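Local coordinates for protein alpha-pyrone synthesis polyketide synthase-like Pks18 (PDB 1TED) that probably makes tri- and tetraketide alpha-pyrones by extending medium- and long-chain aliphatic acyl-CoA starters with malonyl-CoA, at residues 321-326 and 375-380. Numbering follows the deposited sequence.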
ATOM      1  N   GLU A 321     -25.067  12.455   5.814  1.00 28.08           N
ATOM      2  CA  GLU A 321     -26.312  12.415   6.582  1.00 29.15           C
ATOM      3  C   GLU A 321     -26.156  11.772   7.964  1.00 29.15           C
ATOM      4  O   GLU A 321     -26.419  12.400   8.995  1.00 28.62           O
ATOM      5  CB  GLU A 321     -27.309  11.600   5.769  1.00 29.81           C
ATOM      6  CG  GLU A 321     -28.749  11.838   6.003  1.00 31.59           C
ATOM      7  CD  GLU A 321     -29.555  11.259   4.867  1.00 32.78           C
ATOM      8  OE1 GLU A 321     -29.427  10.046   4.604  1.00 33.89           O
ATOM      9  OE2 GLU A 321     -30.306  12.016   4.223  1.00 38.23           O
ATOM     10  N   GLN A 322     -25.735  10.510   7.968  1.00 29.07           N
ATOM     11  CA  GLN A 322     -25.562   9.752   9.202  1.00 28.20           C
ATOM     12  C   GLN A 322     -24.382  10.208  10.041  1.00 29.09           C
ATOM     13  O   GLN A 322     -24.412  10.087  11.271  1.00 29.76           O
ATOM     14  CB  GLN A 322     -25.446   8.257   8.894  1.00 28.26           C
ATOM     15  CG  GLN A 322     -26.716   7.648   8.290  1.00 29.55           C
ATOM     16  CD  GLN A 322     -27.972   7.964   9.113  1.00 30.18           C
ATOM     17  OE1 GLN A 322     -27.944   7.944  10.344  1.00 30.51           O
ATOM     18  NE2 GLN A 322     -29.077   8.242   8.427  1.00 30.14           N
ATOM     19  N   SER A 323     -23.345  10.734   9.395  1.00 27.96           N
ATOM     20  CA  SER A 323     -22.185  11.214  10.139  1.00 27.39           C
ATOM     21  C   SER A 323     -22.625  12.397  10.990  1.00 26.48           C
ATOM     22  O   SER A 323     -22.264  12.494  12.161  1.00 25.00           O
ATOM     23  CB  SER A 323     -21.053  11.646   9.191  1.00 27.97           C
ATOM     24  OG  SER A 323     -20.447  10.517   8.576  1.00 27.72           O
ATOM     25  N   VAL A 324     -23.417  13.287  10.400  1.00 25.00           N
ATOM     26  CA  VAL A 324     -23.902  14.460  11.121  1.00 25.72           C
ATOM     27  C   VAL A 324     -24.887  14.093  12.245  1.00 27.45           C
ATOM     28  O   VAL A 324     -24.839  14.675  13.341  1.00 27.34           O
ATOM     29  CB  VAL A 324     -24.571  15.467  10.147  1.00 24.65           C
ATOM     30  CG1 VAL A 324     -25.313  16.541  10.923  1.00 24.44           C
ATOM     31  CG2 VAL A 324     -23.508  16.114   9.266  1.00 23.65           C
ATOM     32  N   ARG A 325     -25.771  13.131  11.988  1.00 26.42           N
ATOM     33  CA  ARG A 325     -26.728  12.735  13.013  1.00 27.56           C
ATOM     34  C   ARG A 325     -25.985  12.093  14.187  1.00 27.43           C
ATOM     35  O   ARG A 325     -26.244  12.410  15.353  1.00 25.92           O
ATOM     36  CB  ARG A 325     -27.772  11.763  12.444  1.00 27.56           C
ATOM     37  CG  ARG A 325     -28.900  11.452  13.418  1.00 29.37           C
ATOM     38  CD  ARG A 325     -30.049  10.728  12.747  1.00 31.60           C
ATOM     39  NE  ARG A 325     -29.656   9.413  12.257  1.00 34.34           N
ATOM     40  CZ  ARG A 325     -29.897   8.271  12.890  1.00 34.56           C
ATOM     41  NH1 ARG A 325     -30.541   8.279  14.054  1.00 33.40           N
ATOM     42  NH2 ARG A 325     -29.497   7.122  12.355  1.00 32.34           N
ATOM     43  N   SER A 326     -25.044  11.211  13.858  1.00 28.07           N
ATOM     44  CA  SER A 326     -24.243  10.512  14.855  1.00 27.88           C
ATOM     45  C   SER A 326     -23.613  11.515  15.821  1.00 27.94           C
ATOM     46  O   SER A 326     -23.605  11.304  17.032  1.00 28.26           O
ATOM     47  CB  SER A 326     -23.149   9.685  14.156  1.00 28.64           C
ATOM     48  OG  SER A 326     -22.449   8.843  15.063  1.00 27.24           O
ATOM     49  N   PHE A 375     -12.729  12.887   8.951  1.00 24.83           N
ATOM     50  CA  PHE A 375     -12.797  11.439   8.991  1.00 25.80           C
ATOM     51  C   PHE A 375     -13.462  10.898   7.750  1.00 26.02           C
ATOM     52  O   PHE A 375     -14.224  11.594   7.091  1.00 27.23           O
ATOM     53  CB  PHE A 375     -13.504  10.923  10.260  1.00 24.89           C
ATOM     54  CG  PHE A 375     -14.919  11.407  10.430  1.00 25.93           C
ATOM     55  CD1 PHE A 375     -15.949  10.876   9.674  1.00 23.98           C
ATOM     56  CD2 PHE A 375     -15.218  12.382  11.373  1.00 24.46           C
ATOM     57  CE1 PHE A 375     -17.256  11.307   9.855  1.00 26.45           C
ATOM     58  CE2 PHE A 375     -16.522  12.818  11.556  1.00 25.90           C
ATOM     59  CZ  PHE A 375     -17.541  12.279  10.797  1.00 27.11           C
ATOM     60  N   ALA A 376     -13.132   9.652   7.433  1.00 27.38           N
ATOM     61  CA  ALA A 376     -13.675   8.964   6.277  1.00 27.31           C
ATOM     62  C   ALA A 376     -13.811   7.500   6.664  1.00 27.64           C
ATOM     63  O   ALA A 376     -13.412   7.104   7.769  1.00 25.74           O
ATOM     64  CB  ALA A 376     -12.746   9.122   5.090  1.00 28.51           C
ATOM     65  N   PHE A 377     -14.356   6.701   5.751  1.00 27.48           N
ATOM     66  CA  PHE A 377     -14.581   5.286   6.022  1.00 28.04           C
ATOM     67  C   PHE A 377     -13.873   4.344   5.062  1.00 28.41           C
ATOM     68  O   PHE A 377     -14.032   4.436   3.847  1.00 29.33           O
ATOM     69  CB  PHE A 377     -16.088   5.020   6.026  1.00 26.25           C
ATOM     70  CG  PHE A 377     -16.839   5.909   6.969  1.00 26.40           C
ATOM     71  CD1 PHE A 377     -16.809   5.674   8.334  1.00 26.10           C
ATOM     72  CD2 PHE A 377     -17.500   7.043   6.498  1.00 28.32           C
ATOM     73  CE1 PHE A 377     -17.420   6.556   9.228  1.00 26.35           C
ATOM     74  CE2 PHE A 377     -18.117   7.938   7.380  1.00 27.85           C
ATOM     75  CZ  PHE A 377     -18.076   7.695   8.748  1.00 26.66           C
ATOM     76  N   GLY A 378     -13.080   3.440   5.629  1.00 29.78           N
ATOM     77  CA  GLY A 378     -12.349   2.473   4.828  1.00 29.04           C
ATOM     78  C   GLY A 378     -12.937   1.080   4.952  1.00 30.39           C
ATOM     79  O   GLY A 378     -13.750   0.826   5.849  1.00 28.40           O
ATOM     80  N   PRO A 379     -12.546   0.148   4.067  1.00 31.47           N
ATOM     81  CA  PRO A 379     -13.068  -1.220   4.120  1.00 31.95           C
ATOM     82  C   PRO A 379     -12.901  -1.881   5.482  1.00 33.83           C
ATOM     83  O   PRO A 379     -12.084  -1.459   6.300  1.00 33.50           O
ATOM     84  CB  PRO A 379     -12.308  -1.931   2.998  1.00 32.68           C
ATOM     85  CG  PRO A 379     -11.084  -1.078   2.791  1.00 32.69           C
ATOM     86  CD  PRO A 379     -11.600   0.310   2.950  1.00 29.94           C
ATOM     87  N   GLY A 380     -13.701  -2.920   5.707  1.00 37.41           N
ATOM     88  CA  GLY A 380     -13.709  -3.643   6.971  1.00 39.33           C
ATOM     89  C   GLY A 380     -14.565  -2.772   7.850  1.00 40.25           C
ATOM     90  O   GLY A 380     -15.117  -3.168   8.881  1.00 39.24           O
TER
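S323 meets the rims of two phenylalanine rings, F375 and F377, and through it alone the helix segment 321-326 touches segment 375-380. Its OG lies 3.5 Å from CE1 of F375. The same OG faces the CE2-CZ edge of F377, 3.7 Å from each of these two carbons. CB of S323 adds a contact to F375, 3.9 Å from both CE1 and CZ. In each case the serine sits at the ring edge, near the ring plane, so these are van der Waals contacts of a small side chain with C-H rims and neither ring offers it a face. F375 and F377, two residues apart on the strand, both point toward the helix, and A376 between them points away. Their differing first torsions (chi1 59° and -54°) bring the two rings from the same strand face to one hydroxyl.

No hydrogen bond crosses the interface. The buried hydroxyl of S323 instead bonds to the carbonyl O of I319, one turn earlier in its own helix, which satisfies it among apolar neighbours.

Within the helix, and apart from the strand, OE1 of Q322 accepts from R325 NE at 3.0 Å and from R325 NH2 at 2.7 Å, the two donors coming from opposite faces of the amide plane. The guanidinium thus grips a single oxygen side-on, and R325 also makes a cation-pi contact with F286.

The contact joins helix 317-327 to strand 370-378 of the core sheet of the thiolase fold. The F377 side chain lies about 6 Å from that of C175, the probable nucleophile. Helix 281-299 adjoins both partners, with I285 touching S323 and V289 touching F377, while I312 of the neighbouring parallel strand 310-312 packs on S323 and F375.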